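Local structure of SusD superfamily protein (Parabacteroides distasonis, 3OTN) at residues V292-K297 / R414-C419; S356-T361 / E421-F426; V410-Y415 / G440-F445; R432-D437 / I446-N451. The protein probably binds nutrients, most likely carbohydrates, at the bacterial outer membrane as a member of the SusD family. All coordinates share one frame; numbering follows the deposited sequence.

Contact 1. Residues V292-K297 / R414-C419; sequences VESFEK and RYFDLC
Phe295 and Phe416 meet ring to ring where the loop after helix 289-292 lies against the last turns of helix 403-418, and the Phe416 side chain can be traced atom by atom into this loop. Phe416 CB lies 3.6 Å from Phe295 CE2. With CG anti to the carbonyl carbon (chi1 -62°), the ring is carried off the helix toward the turn formed by Val292 to Phe295, a type I beta turn. CG passes CD2 and CE2 of Phe295, and Phe416 CD1 then comes to rest over the middle of the Phe295 ring, 3.4 Å above its plane. The ring planes of Phe295 and Phe416 are inclined at 42°, an oblique pairing, and the two side chains pass alongside, pointing opposite ways. Farther out, Phe416 CE1 meets Ser294 OG at 3.6 Å, the oxygen lying in the plane of the ring at its edge, while OG itself is hydrogen-bonded to Phe291 O. Phe416 CZ, the tip, is 3.6 Å from Ser294 O.

On its far rim Phe295 brings CE2 within 3.6 Å of Phe416 O, a buried carbonyl oxygen for which the model offers no polar partner. Cys419 SG sits at the edge of the same ring, 4.5 Å from Phe295 CZ. Arg301 and Thr302 add further cover to the two phenylalanines. The arrangement is a buried aromatic pair joining a helix to an irregular loop; it fastens the loop after helix 289-292 to helix 403-418 in the SusD-family part of the chain.

Contact 2. Residues S356-T361 / E421-F426; sequences SVYRYT and ENKMWF. With EDO (1,2-ethanediol), chain S.
Arg359 and Glu421 form a side-on salt bridge in which two guanidinium nitrogens each take one carboxylate oxygen. Arg359 NE donates to Glu421 OE1 at 2.8 Å along an almost straight line (173°), and Arg359 NH2 donates to Glu421 OE2, also at 2.8 Å, where it meets the syn lone pair of OE2. The two planes are only 26° apart, so the pairing is nearly flat. Arg359 reaches across with an extended chain after CG tucks between the backbone N and the carbonyl carbon (chi1 68°). Each charge has a second mate: Lys338 also binds Glu421 OE2, and Glu248 takes Arg359 NH1. A leucine in place of Arg359 would probably leave Glu421 leaning on Lys338 alone among these mates, and Glu248 without its guanidinium.

Lys423 satisfies a backbone acceptor, its NZ giving a 2.6 Å hydrogen bond to Val357 O, nearly along the C=O axis. Lys423 NZ also forms a salt bridge with Asp362 and lies obliquely 3.6 Å from Tyr358 CE1. Two further carbonyls are served by one water, which donates to Ser356 O at 2.5 Å and to Glu421 O at 2.9 Å. Away from this network, Tyr360 OH shares a hydrogen bond with O2 of a 1,2-ethanediol, probably a remnant of crystallisation.

Strand 249-253 is paired through a classic beta bulge, in which Val357 and Tyr358 are set against the single residue Tyr251. Arg359 then occupies the N-cap position of helix 360-375, so the salt bridge ties this strand-to-helix junction to the loop leading into helix 424-431, near the centre of the chain.

Contact 3. Residues V410-Y415 / G440-F445; sequences VWDQRY and GEYVDF
The 410-415 segment of helix 403-418 and strand 442-444 run at 92° to each other with their axes 12.3 Å apart, a gap spanned by Tyr442, which reaches from the strand to Trp411, Asp412 and Tyr415 on the helix. Tyr442 has CG anti to its carbonyl carbon (chi1 -73°), and its ring enters between these three side chains. Over one face stands the edge of the Trp411 indole: Trp411 CE3 lies 3.5 Å above the middle of the Tyr442 ring, in an edge-to-face pair with the planes at 57°. Nearer the hydroxyl, Trp411 CB approaches Tyr442 OH to 3.3 Å. The rim of Tyr442 in turn is directed at the face of Tyr415 in an offset edge-to-face pair, with the two CE1 atoms of Tyr415 and Tyr442 3.8 Å apart.

The hydroxyl ends the chain of contacts in a polar grip. Tyr442 OH donates to Asp412 OD1 at 2.6 Å, on the anti lone pair of that oxygen, which also receives a salt bridge from Arg435. A water lies 2.8 Å from Gly440 O and also near Asp412 OD2, bridging the two. A phenylalanine in place of Tyr442 would probably leave Asp412 OD1 without its hydroxyl donor, with Arg435 as its remaining named partner.

Tyr415 OH has its own partner in Arg435 N, and Trp411 NE1 is bonded to Glu369 of helix 360-375. The aromatic cluster thus lies between helix 403-418 and the small antiparallel sheet of strands 433-435 and 442-444, with helix 424-431 touching Trp411 and Tyr415.

Contact 4. Residues R432-D437 / I446-N451; sequences RKIRDD and IGYKTN. With ACT (acetate ion), chain I.
A beta hairpin, strands 433-435 and 442-444, is followed by a loop that runs alongside its first strand in nearly the same direction, where Ile434 meets Tyr448. The two side chains are set at about a right angle. Ile434 CG2 makes a CH-pi contact, standing 3.5 Å from the centroid of the Tyr448 ring and only 12° off its normal. The longer branch reaches the rim near the CB end, with Ile434 CD1 3.5 Å from Tyr448 CD2. Tyr448 is presented to the isoleucine because its CG extends opposite the backbone N (chi1 177°).

At the outer end, a water in the plane of the ring lies 2.7 Å from Tyr448 OH. It also donates to Asp436 OD1 and accepts from Asp437 N, so a single solvent molecule joins the phenol to the chain beyond the strand; the other oxygen of Asp436, OD2, is bonded to Ser439. Farther along, two waters link Asp437 OD2 to the amide of Asn451, one through its ND2 and the other through its OD1. Arg435, by contrast, holds an acetate, probably from the crystallisation liquor: Arg435 NH1 lies 3.0 Å from acetate O, and Arg435 NH2, by a less straight bond, 3.2 Å from the same O.

Tyr456 packs edge-to-face on Tyr448, and Val443 of the second strand touches it too. Helix 289-292 borders both Asp437 and Asn451, where the two segments end.

Overall arrangement
Followed from the N terminus, the chain passes 292-297 and then 356-361 before either finds its partner. Contact 1 closes first, when helix 403-418 arrives, and contact 2 closes soon after, just before helix 424-431; the two cross. Contact 3 opens on the helix that ends contact 1, sharing Arg414 and Tyr415 with it, and crosses contact 2 before closing on strand 442-444. Contact 4, the most local, crosses contact 3 and follows contacts 1 and 2 in series. None nests inside another. Helix 403-418 is the common element of contacts 1 and 3, while Arg435 links contacts 3 and 4, drawing loop, helices and hairpin together.

Contact 1. Residues V292-K297 / R414-C419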
# COMPACT_ATOMS: atom_id res chain seq x y z
N VAL A 292 9.95 -16.94 -2.45
CA VAL A 292 9.52 -17.47 -3.74
C VAL A 292 9.28 -18.98 -3.62
O VAL A 292 8.26 -19.50 -4.10
CB VAL A 292 10.52 -17.12 -4.85
CG1 VAL A 292 10.21 -17.90 -6.16
CG2 VAL A 292 10.53 -15.59 -5.11
N GLU A 293 10.19 -19.67 -2.93
CA GLU A 293 10.11 -21.13 -2.82
C GLU A 293 9.06 -21.60 -1.79
O GLU A 293 8.85 -22.79 -1.67
CB GLU A 293 11.51 -21.71 -2.57
CG GLU A 293 12.38 -21.41 -3.81
CD GLU A 293 13.80 -21.91 -3.77
OE1 GLU A 293 14.23 -22.39 -2.70
OE2 GLU A 293 14.46 -21.83 -4.84
N SER A 294 8.41 -20.67 -1.07
CA SER A 294 7.34 -20.98 -0.09
C SER A 294 5.94 -21.15 -0.68
O SER A 294 5.04 -21.62 0.02
CB SER A 294 7.26 -19.90 1.01
OG SER A 294 6.68 -18.68 0.58
N PHE A 295 5.74 -20.72 -1.93
CA PHE A 295 4.46 -20.88 -2.62
C PHE A 295 4.17 -22.37 -2.82
O PHE A 295 5.08 -23.16 -3.01
CB PHE A 295 4.46 -20.21 -3.99
CG PHE A 295 4.35 -18.71 -3.96
CD1 PHE A 295 5.40 -17.93 -3.48
CD2 PHE A 295 3.24 -18.07 -4.52
CE1 PHE A 295 5.31 -16.55 -3.49
CE2 PHE A 295 3.15 -16.69 -4.53
CZ PHE A 295 4.18 -15.93 -4.02
N GLU A 296 2.89 -22.70 -2.84
CA GLU A 296 2.42 -24.05 -3.05
C GLU A 296 2.95 -24.59 -4.39
O GLU A 296 3.12 -23.82 -5.37
CB GLU A 296 0.88 -24.04 -3.01
CG GLU A 296 0.20 -25.38 -2.67
CD GLU A 296 -1.29 -25.21 -2.44
OE1 GLU A 296 -1.73 -24.16 -1.89
OE2 GLU A 296 -2.04 -26.14 -2.80
N LYS A 297 3.29 -25.88 -4.43
CA LYS A 297 3.74 -26.54 -5.67
C LYS A 297 2.69 -26.36 -6.75
O LYS A 297 1.50 -26.46 -6.46
CB LYS A 297 4.02 -28.03 -5.43
CG LYS A 297 4.85 -28.70 -6.54
N ARG A 414 -3.20 -13.57 1.18
CA ARG A 414 -2.76 -12.20 1.27
C ARG A 414 -1.26 -12.11 0.96
O ARG A 414 -0.84 -11.22 0.21
CB ARG A 414 -3.07 -11.60 2.63
CG ARG A 414 -4.58 -11.36 2.84
CD ARG A 414 -4.84 -10.59 4.15
NE ARG A 414 -4.34 -9.24 4.00
CZ ARG A 414 -4.95 -8.27 3.33
NH1 ARG A 414 -6.16 -8.44 2.82
NH2 ARG A 414 -4.36 -7.10 3.22
N TYR A 415 -0.45 -12.98 1.57
CA TYR A 415 0.98 -12.98 1.31
C TYR A 415 1.24 -13.30 -0.17
O TYR A 415 1.97 -12.58 -0.85
CB TYR A 415 1.72 -14.02 2.16
CG TYR A 415 2.10 -13.55 3.57
CD1 TYR A 415 1.14 -13.31 4.54
CD2 TYR A 415 3.44 -13.41 3.93
CE1 TYR A 415 1.49 -12.93 5.85
CE2 TYR A 415 3.80 -13.03 5.21
CZ TYR A 415 2.84 -12.81 6.16
OH TYR A 415 3.23 -12.42 7.41
N PHE A 416 0.62 -14.36 -0.66
CA PHE A 416 0.92 -14.86 -1.99
C PHE A 416 0.38 -13.99 -3.11
O PHE A 416 1.07 -13.83 -4.13
CB PHE A 416 0.47 -16.29 -2.16
CG PHE A 416 1.17 -17.29 -1.22
CD1 PHE A 416 2.56 -17.27 -1.03
CD2 PHE A 416 0.44 -18.26 -0.57
CE1 PHE A 416 3.19 -18.20 -0.17
CE2 PHE A 416 1.06 -19.19 0.28
CZ PHE A 416 2.43 -19.15 0.47
N ASP A 417 -0.84 -13.48 -2.96
CA ASP A 417 -1.50 -12.71 -4.02
C ASP A 417 -1.16 -11.23 -3.98
O ASP A 417 -1.05 -10.59 -5.05
CB ASP A 417 -3.03 -12.88 -3.97
CG ASP A 417 -3.63 -13.11 -5.33
OD1 ASP A 417 -3.20 -14.12 -5.94
OD2 ASP A 417 -4.48 -12.31 -5.80
N LEU A 418 -1.02 -10.68 -2.78
CA LEU A 418 -0.72 -9.26 -2.62
C LEU A 418 0.76 -8.90 -2.35
O LEU A 418 1.07 -7.78 -1.95
CB LEU A 418 -1.61 -8.68 -1.51
CG LEU A 418 -3.10 -9.06 -1.62
CD1 LEU A 418 -3.87 -8.50 -0.43
CD2 LEU A 418 -3.67 -8.54 -2.95
N CYS A 419 1.68 -9.83 -2.56
CA CYS A 419 3.07 -9.56 -2.25
C CYS A 419 3.62 -8.35 -3.00
O CYS A 419 3.33 -8.17 -4.18
CB CYS A 419 3.96 -10.76 -2.54
SG CYS A 419 3.79 -11.47 -4.23

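Contact 2. Residues S356-T361 / E421-F426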
# COMPACT_ATOMS: atom_id res chain seq x y z
N SER A 356 -1.40 0.69 -7.25
CA SER A 356 -2.59 0.52 -6.42
C SER A 356 -2.46 0.92 -4.96
O SER A 356 -1.45 0.63 -4.32
CB SER A 356 -3.06 -0.92 -6.47
OG SER A 356 -3.52 -1.17 -7.75
N VAL A 357 -3.48 1.59 -4.44
CA VAL A 357 -3.68 1.76 -3.00
C VAL A 357 -4.71 0.71 -2.52
O VAL A 357 -4.48 0.03 -1.52
CB VAL A 357 -4.15 3.21 -2.66
CG1 VAL A 357 -4.52 3.34 -1.19
CG2 VAL A 357 -3.07 4.20 -3.04
N TYR A 358 -5.84 0.59 -3.21
CA TYR A 358 -6.81 -0.52 -2.97
C TYR A 358 -7.24 -1.14 -4.28
O TYR A 358 -7.59 -0.42 -5.22
CB TYR A 358 -8.07 -0.08 -2.19
CG TYR A 358 -7.77 0.17 -0.75
CD1 TYR A 358 -7.51 -0.88 0.11
CD2 TYR A 358 -7.69 1.46 -0.24
CE1 TYR A 358 -7.17 -0.66 1.43
CE2 TYR A 358 -7.35 1.68 1.08
CZ TYR A 358 -7.10 0.61 1.90
OH TYR A 358 -6.74 0.81 3.19
N ARG A 359 -7.24 -2.47 -4.33
CA ARG A 359 -7.83 -3.22 -5.43
C ARG A 359 -8.78 -4.28 -4.87
O ARG A 359 -8.76 -4.59 -3.70
CB ARG A 359 -6.77 -3.82 -6.34
CG ARG A 359 -5.91 -4.94 -5.75
CD ARG A 359 -4.94 -5.36 -6.80
NE ARG A 359 -3.97 -6.41 -6.41
CZ ARG A 359 -4.00 -7.69 -6.80
NH1 ARG A 359 -5.00 -8.15 -7.56
NH2 ARG A 359 -3.00 -8.52 -6.47
N TYR A 360 -9.66 -4.77 -5.71
CA TYR A 360 -10.73 -5.68 -5.28
C TYR A 360 -10.26 -6.95 -4.61
O TYR A 360 -10.89 -7.40 -3.63
CB TYR A 360 -11.59 -6.01 -6.50
CG TYR A 360 -12.93 -6.66 -6.26
CD1 TYR A 360 -13.82 -6.14 -5.34
CD2 TYR A 360 -13.34 -7.70 -7.07
CE1 TYR A 360 -15.07 -6.70 -5.20
CE2 TYR A 360 -14.59 -8.26 -6.94
CZ TYR A 360 -15.44 -7.75 -6.01
OH TYR A 360 -16.67 -8.31 -5.86
N THR A 361 -9.15 -7.53 -5.08
CA THR A 361 -8.63 -8.76 -4.41
C THR A 361 -8.38 -8.55 -2.91
O THR A 361 -8.76 -9.40 -2.09
CB THR A 361 -7.39 -9.35 -5.10
OG1 THR A 361 -7.73 -9.79 -6.41
CG2 THR A 361 -6.82 -10.57 -4.30
N GLU A 421 3.04 -5.25 -2.67
CA GLU A 421 2.04 -4.19 -2.92
C GLU A 421 1.81 -3.30 -1.71
O GLU A 421 0.79 -2.61 -1.62
CB GLU A 421 0.69 -4.83 -3.34
CG GLU A 421 0.68 -5.54 -4.67
CD GLU A 421 -0.69 -6.20 -5.00
OE1 GLU A 421 -1.74 -5.55 -4.87
OE2 GLU A 421 -0.70 -7.38 -5.39
N ASN A 422 2.77 -3.30 -0.77
CA ASN A 422 2.72 -2.46 0.42
C ASN A 422 1.55 -2.82 1.35
O ASN A 422 0.93 -1.94 1.96
CB ASN A 422 2.71 -0.94 0.04
CG ASN A 422 4.12 -0.34 -0.24
OD1 ASN A 422 4.24 0.88 -0.37
ND2 ASN A 422 5.15 -1.18 -0.38
N LYS A 423 1.23 -4.11 1.44
CA LYS A 423 0.15 -4.60 2.35
C LYS A 423 0.64 -5.49 3.46
O LYS A 423 0.05 -5.51 4.55
CB LYS A 423 -0.90 -5.41 1.55
CG LYS A 423 -1.57 -4.68 0.42
CD LYS A 423 -2.36 -3.49 0.92
CE LYS A 423 -2.91 -2.68 -0.26
NZ LYS A 423 -4.01 -1.85 0.22
N MSE A 424 1.68 -6.27 3.16
CA MSE A 424 2.19 -7.31 4.03
C MSE A 424 2.70 -6.75 5.38
O MSE A 424 2.43 -7.32 6.45
CB MSE A 424 3.29 -8.09 3.29
CG MSE A 424 3.87 -9.25 4.01
SE MSE A 424 5.37 -10.01 3.01
CE MSE A 424 4.34 -10.89 1.58
N TRP A 425 3.46 -5.65 5.33
CA TRP A 425 4.03 -5.09 6.57
C TRP A 425 2.88 -4.68 7.52
O TRP A 425 2.88 -5.04 8.69
CB TRP A 425 4.96 -3.91 6.30
CG TRP A 425 5.59 -3.37 7.55
CD1 TRP A 425 5.40 -2.14 8.08
CD2 TRP A 425 6.45 -4.06 8.46
NE1 TRP A 425 6.10 -2.00 9.24
CE2 TRP A 425 6.76 -3.17 9.50
CE3 TRP A 425 6.98 -5.34 8.50
CZ2 TRP A 425 7.59 -3.52 10.57
CZ3 TRP A 425 7.78 -5.70 9.54
CH2 TRP A 425 8.09 -4.79 10.57
N PHE A 426 1.90 -3.98 6.98
CA PHE A 426 0.70 -3.61 7.75
C PHE A 426 -0.08 -4.84 8.30
O PHE A 426 -0.52 -4.82 9.45
CB PHE A 426 -0.24 -2.72 6.92
CG PHE A 426 0.33 -1.34 6.60
CD1 PHE A 426 1.09 -0.64 7.51
CD2 PHE A 426 0.08 -0.77 5.36
CE1 PHE A 426 1.58 0.64 7.21
CE2 PHE A 426 0.55 0.48 5.04
CZ PHE A 426 1.31 1.20 5.96
C1 EDO S . -17.63 -12.69 -4.89
O1 EDO S . -17.86 -14.09 -4.74
C2 EDO S . -16.42 -12.46 -5.79
O2 EDO S . -16.60 -11.25 -6.53
O HOH W 1 -0.56 -1.64 -3.96

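Contact 3. Residues V410-Y415 / G440-F445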
# COMPACT_ATOMS: atom_id res chain seq x y z
N VAL A 410 -6.51 -17.52 4.52
CA VAL A 410 -6.77 -16.12 4.06
C VAL A 410 -5.48 -15.31 4.14
O VAL A 410 -5.08 -14.66 3.18
CB VAL A 410 -7.88 -15.46 4.89
CG1 VAL A 410 -8.00 -13.97 4.58
CG2 VAL A 410 -9.23 -16.20 4.70
N TRP A 411 -4.79 -15.41 5.28
CA TRP A 411 -3.49 -14.80 5.43
C TRP A 411 -2.54 -15.27 4.33
O TRP A 411 -1.88 -14.44 3.69
CB TRP A 411 -2.88 -15.08 6.79
CG TRP A 411 -3.52 -14.36 7.94
CD1 TRP A 411 -4.38 -13.28 7.89
CD2 TRP A 411 -3.32 -14.65 9.31
NE1 TRP A 411 -4.72 -12.90 9.17
CE2 TRP A 411 -4.10 -13.73 10.06
CE3 TRP A 411 -2.58 -15.62 10.00
CZ2 TRP A 411 -4.12 -13.73 11.46
CZ3 TRP A 411 -2.61 -15.62 11.41
CH2 TRP A 411 -3.39 -14.68 12.11
N ASP A 412 -2.50 -16.58 4.08
CA ASP A 412 -1.62 -17.12 3.04
C ASP A 412 -1.88 -16.43 1.69
O ASP A 412 -0.93 -15.96 1.01
CB ASP A 412 -1.79 -18.63 2.86
CG ASP A 412 -0.95 -19.47 3.86
OD1 ASP A 412 -0.31 -18.94 4.80
OD2 ASP A 412 -0.96 -20.70 3.69
N GLN A 413 -3.15 -16.36 1.30
CA GLN A 413 -3.47 -15.73 0.04
C GLN A 413 -3.16 -14.23 0.02
O GLN A 413 -2.84 -13.69 -1.03
CB GLN A 413 -4.90 -16.03 -0.42
CG GLN A 413 -5.18 -17.52 -0.62
CD GLN A 413 -4.13 -18.20 -1.48
OE1 GLN A 413 -3.66 -17.62 -2.45
NE2 GLN A 413 -3.75 -19.42 -1.13
N ARG A 414 -3.20 -13.57 1.18
CA ARG A 414 -2.76 -12.20 1.27
C ARG A 414 -1.26 -12.11 0.96
O ARG A 414 -0.84 -11.22 0.21
CB ARG A 414 -3.07 -11.60 2.63
CG ARG A 414 -4.58 -11.36 2.84
CD ARG A 414 -4.84 -10.59 4.15
NE ARG A 414 -4.34 -9.24 4.00
CZ ARG A 414 -4.95 -8.27 3.33
NH1 ARG A 414 -6.16 -8.44 2.82
NH2 ARG A 414 -4.36 -7.10 3.22
N TYR A 415 -0.45 -12.98 1.57
CA TYR A 415 0.98 -12.98 1.31
C TYR A 415 1.24 -13.30 -0.17
O TYR A 415 1.97 -12.58 -0.85
CB TYR A 415 1.72 -14.02 2.16
CG TYR A 415 2.10 -13.55 3.57
CD1 TYR A 415 1.14 -13.31 4.54
CD2 TYR A 415 3.44 -13.41 3.93
CE1 TYR A 415 1.49 -12.93 5.85
CE2 TYR A 415 3.80 -13.03 5.21
CZ TYR A 415 2.84 -12.81 6.16
OH TYR A 415 3.23 -12.42 7.41
N GLY A 440 5.76 -22.46 6.94
CA GLY A 440 4.44 -21.94 6.61
C GLY A 440 3.63 -21.59 7.84
O GLY A 440 2.44 -21.25 7.72
N GLU A 441 4.27 -21.59 9.01
CA GLU A 441 3.57 -21.29 10.26
C GLU A 441 3.60 -19.80 10.56
O GLU A 441 4.56 -19.11 10.21
CB GLU A 441 4.18 -22.09 11.42
CG GLU A 441 4.08 -23.58 11.19
CD GLU A 441 4.60 -24.39 12.35
OE1 GLU A 441 5.21 -23.80 13.28
OE2 GLU A 441 4.42 -25.63 12.31
N TYR A 442 2.55 -19.32 11.22
CA TYR A 442 2.46 -17.95 11.65
C TYR A 442 3.07 -17.87 13.04
O TYR A 442 2.54 -18.45 13.99
CB TYR A 442 1.00 -17.43 11.54
CG TYR A 442 0.65 -17.21 10.08
CD1 TYR A 442 0.89 -15.97 9.46
CD2 TYR A 442 0.16 -18.25 9.30
CE1 TYR A 442 0.63 -15.79 8.14
CE2 TYR A 442 -0.09 -18.08 7.95
CZ TYR A 442 0.14 -16.86 7.38
OH TYR A 442 -0.10 -16.67 6.06
N VAL A 443 4.22 -17.21 13.15
CA VAL A 443 4.95 -17.12 14.41
C VAL A 443 4.79 -15.71 14.95
O VAL A 443 4.46 -14.79 14.21
CB VAL A 443 6.44 -17.53 14.25
CG1 VAL A 443 6.57 -18.86 13.53
CG2 VAL A 443 7.21 -16.49 13.47
N ASP A 444 5.01 -15.52 16.26
CA ASP A 444 4.87 -14.21 16.84
C ASP A 444 5.90 -13.26 16.26
O ASP A 444 7.06 -13.63 16.08
CB ASP A 444 5.02 -14.25 18.35
CG ASP A 444 3.84 -14.90 19.03
OD1 ASP A 444 2.80 -15.13 18.37
OD2 ASP A 444 3.98 -15.17 20.23
N PHE A 445 5.44 -12.04 15.98
CA PHE A 445 6.31 -10.98 15.50
C PHE A 445 7.46 -10.79 16.48
O PHE A 445 8.61 -10.80 16.06
CB PHE A 445 5.49 -9.70 15.35
CG PHE A 445 6.25 -8.50 14.83
CD1 PHE A 445 7.14 -7.80 15.63
CD2 PHE A 445 5.94 -7.97 13.58
CE1 PHE A 445 7.77 -6.66 15.17
CE2 PHE A 445 6.55 -6.84 13.13
CZ PHE A 445 7.48 -6.18 13.93
O HOH W 2 0.03 -21.39 6.28

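Contact 4. Residues R432-D437 / I446-N451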
# COMPACT_ATOMS: atom_id res chain seq x y z
N ARG A 432 0.40 -9.04 14.58
CA ARG A 432 1.66 -9.38 15.31
C ARG A 432 2.07 -10.83 15.06
O ARG A 432 2.53 -11.52 15.96
CB ARG A 432 1.58 -9.03 16.80
CG ARG A 432 1.62 -7.50 16.98
CD ARG A 432 1.68 -7.05 18.39
NE ARG A 432 1.50 -5.59 18.44
CZ ARG A 432 1.36 -4.91 19.58
NH1 ARG A 432 1.40 -5.54 20.74
NH2 ARG A 432 1.18 -3.59 19.56
N LYS A 433 1.89 -11.26 13.80
CA LYS A 433 2.30 -12.57 13.32
C LYS A 433 3.09 -12.40 12.03
O LYS A 433 2.75 -11.57 11.20
CB LYS A 433 1.09 -13.49 13.07
CG LYS A 433 0.22 -13.77 14.29
CD LYS A 433 0.77 -14.86 15.17
CE LYS A 433 -0.19 -15.18 16.31
NZ LYS A 433 0.49 -16.12 17.22
N ILE A 434 4.12 -13.21 11.88
CA ILE A 434 4.94 -13.25 10.66
C ILE A 434 4.92 -14.69 10.10
O ILE A 434 5.19 -15.68 10.82
CB ILE A 434 6.38 -12.86 10.99
CG1 ILE A 434 6.45 -11.34 11.23
CG2 ILE A 434 7.35 -13.29 9.89
CD1 ILE A 434 7.83 -10.86 11.71
N ARG A 435 4.59 -14.82 8.81
CA ARG A 435 4.61 -16.12 8.17
C ARG A 435 6.07 -16.58 7.97
O ARG A 435 6.86 -15.89 7.34
CB ARG A 435 3.90 -16.07 6.81
CG ARG A 435 3.60 -17.44 6.25
CD ARG A 435 3.02 -17.37 4.84
NE ARG A 435 2.43 -18.65 4.48
CZ ARG A 435 3.10 -19.71 4.02
NH1 ARG A 435 4.43 -19.68 3.81
NH2 ARG A 435 2.42 -20.81 3.75
N ASP A 436 6.42 -17.73 8.52
CA ASP A 436 7.74 -18.31 8.35
C ASP A 436 7.81 -19.05 7.01
O ASP A 436 6.97 -19.90 6.72
CB ASP A 436 8.06 -19.29 9.49
CG ASP A 436 9.45 -19.91 9.32
OD1 ASP A 436 10.45 -19.17 9.37
OD2 ASP A 436 9.53 -21.13 9.14
N ASP A 437 8.81 -18.75 6.20
CA ASP A 437 8.84 -19.26 4.81
C ASP A 437 9.02 -20.79 4.76
O ASP A 437 8.38 -21.46 3.95
CB ASP A 437 9.97 -18.60 4.05
CG ASP A 437 9.79 -17.13 3.89
OD1 ASP A 437 8.64 -16.70 3.67
OD2 ASP A 437 10.80 -16.39 3.98
N ILE A 446 7.15 -10.64 17.77
CA ILE A 446 8.15 -10.40 18.82
C ILE A 446 8.83 -11.75 19.09
O ILE A 446 8.20 -12.69 19.56
CB ILE A 446 7.52 -9.80 20.11
CG1 ILE A 446 6.96 -8.39 19.85
CG2 ILE A 446 8.56 -9.72 21.27
CD1 ILE A 446 6.05 -7.90 20.96
N GLY A 447 10.10 -11.86 18.74
CA GLY A 447 10.81 -13.14 18.72
C GLY A 447 11.11 -13.69 17.33
O GLY A 447 11.97 -14.58 17.22
N TYR A 448 10.47 -13.19 16.26
CA TYR A 448 10.82 -13.67 14.90
C TYR A 448 12.31 -13.46 14.58
O TYR A 448 12.84 -12.37 14.80
CB TYR A 448 9.99 -12.96 13.83
CG TYR A 448 10.34 -13.35 12.40
CD1 TYR A 448 10.04 -14.62 11.91
CD2 TYR A 448 10.93 -12.42 11.53
CE1 TYR A 448 10.35 -14.98 10.59
CE2 TYR A 448 11.24 -12.75 10.19
CZ TYR A 448 10.95 -14.03 9.73
OH TYR A 448 11.25 -14.35 8.43
N LYS A 449 12.95 -14.51 14.06
CA LYS A 449 14.36 -14.48 13.62
C LYS A 449 14.40 -14.44 12.10
O LYS A 449 13.78 -15.29 11.42
CB LYS A 449 15.11 -15.70 14.10
CG LYS A 449 16.63 -15.57 13.97
CD LYS A 449 17.36 -16.68 14.76
CE LYS A 449 17.10 -18.07 14.16
NZ LYS A 449 17.90 -19.17 14.80
N THR A 450 15.13 -13.48 11.54
CA THR A 450 15.11 -13.28 10.09
C THR A 450 16.10 -14.23 9.46
O THR A 450 16.89 -14.87 10.17
CB THR A 450 15.49 -11.85 9.68
OG1 THR A 450 16.85 -11.61 10.05
CG2 THR A 450 14.59 -10.84 10.33
N ASN A 451 16.06 -14.29 8.12
CA ASN A 451 17.06 -15.04 7.31
C ASN A 451 18.51 -14.71 7.67
O ASN A 451 19.38 -15.56 7.53
CB ASN A 451 16.86 -14.78 5.80
CG ASN A 451 15.52 -15.29 5.28
OD1 ASN A 451 14.93 -16.16 5.88
ND2 ASN A 451 15.04 -14.74 4.15
C ACT I . 5.32 -23.52 2.98
O ACT I . 5.00 -22.35 2.66
OXT ACT I . 6.53 -23.67 3.22
CH3 ACT I . 4.38 -24.69 3.08
O HOH W 3 4.15 -10.83 18.76
O HOH W 4 10.69 -16.78 7.52
O HOH W 5 12.24 -14.44 3.23
O HOH W 6 12.69 -17.32 5.67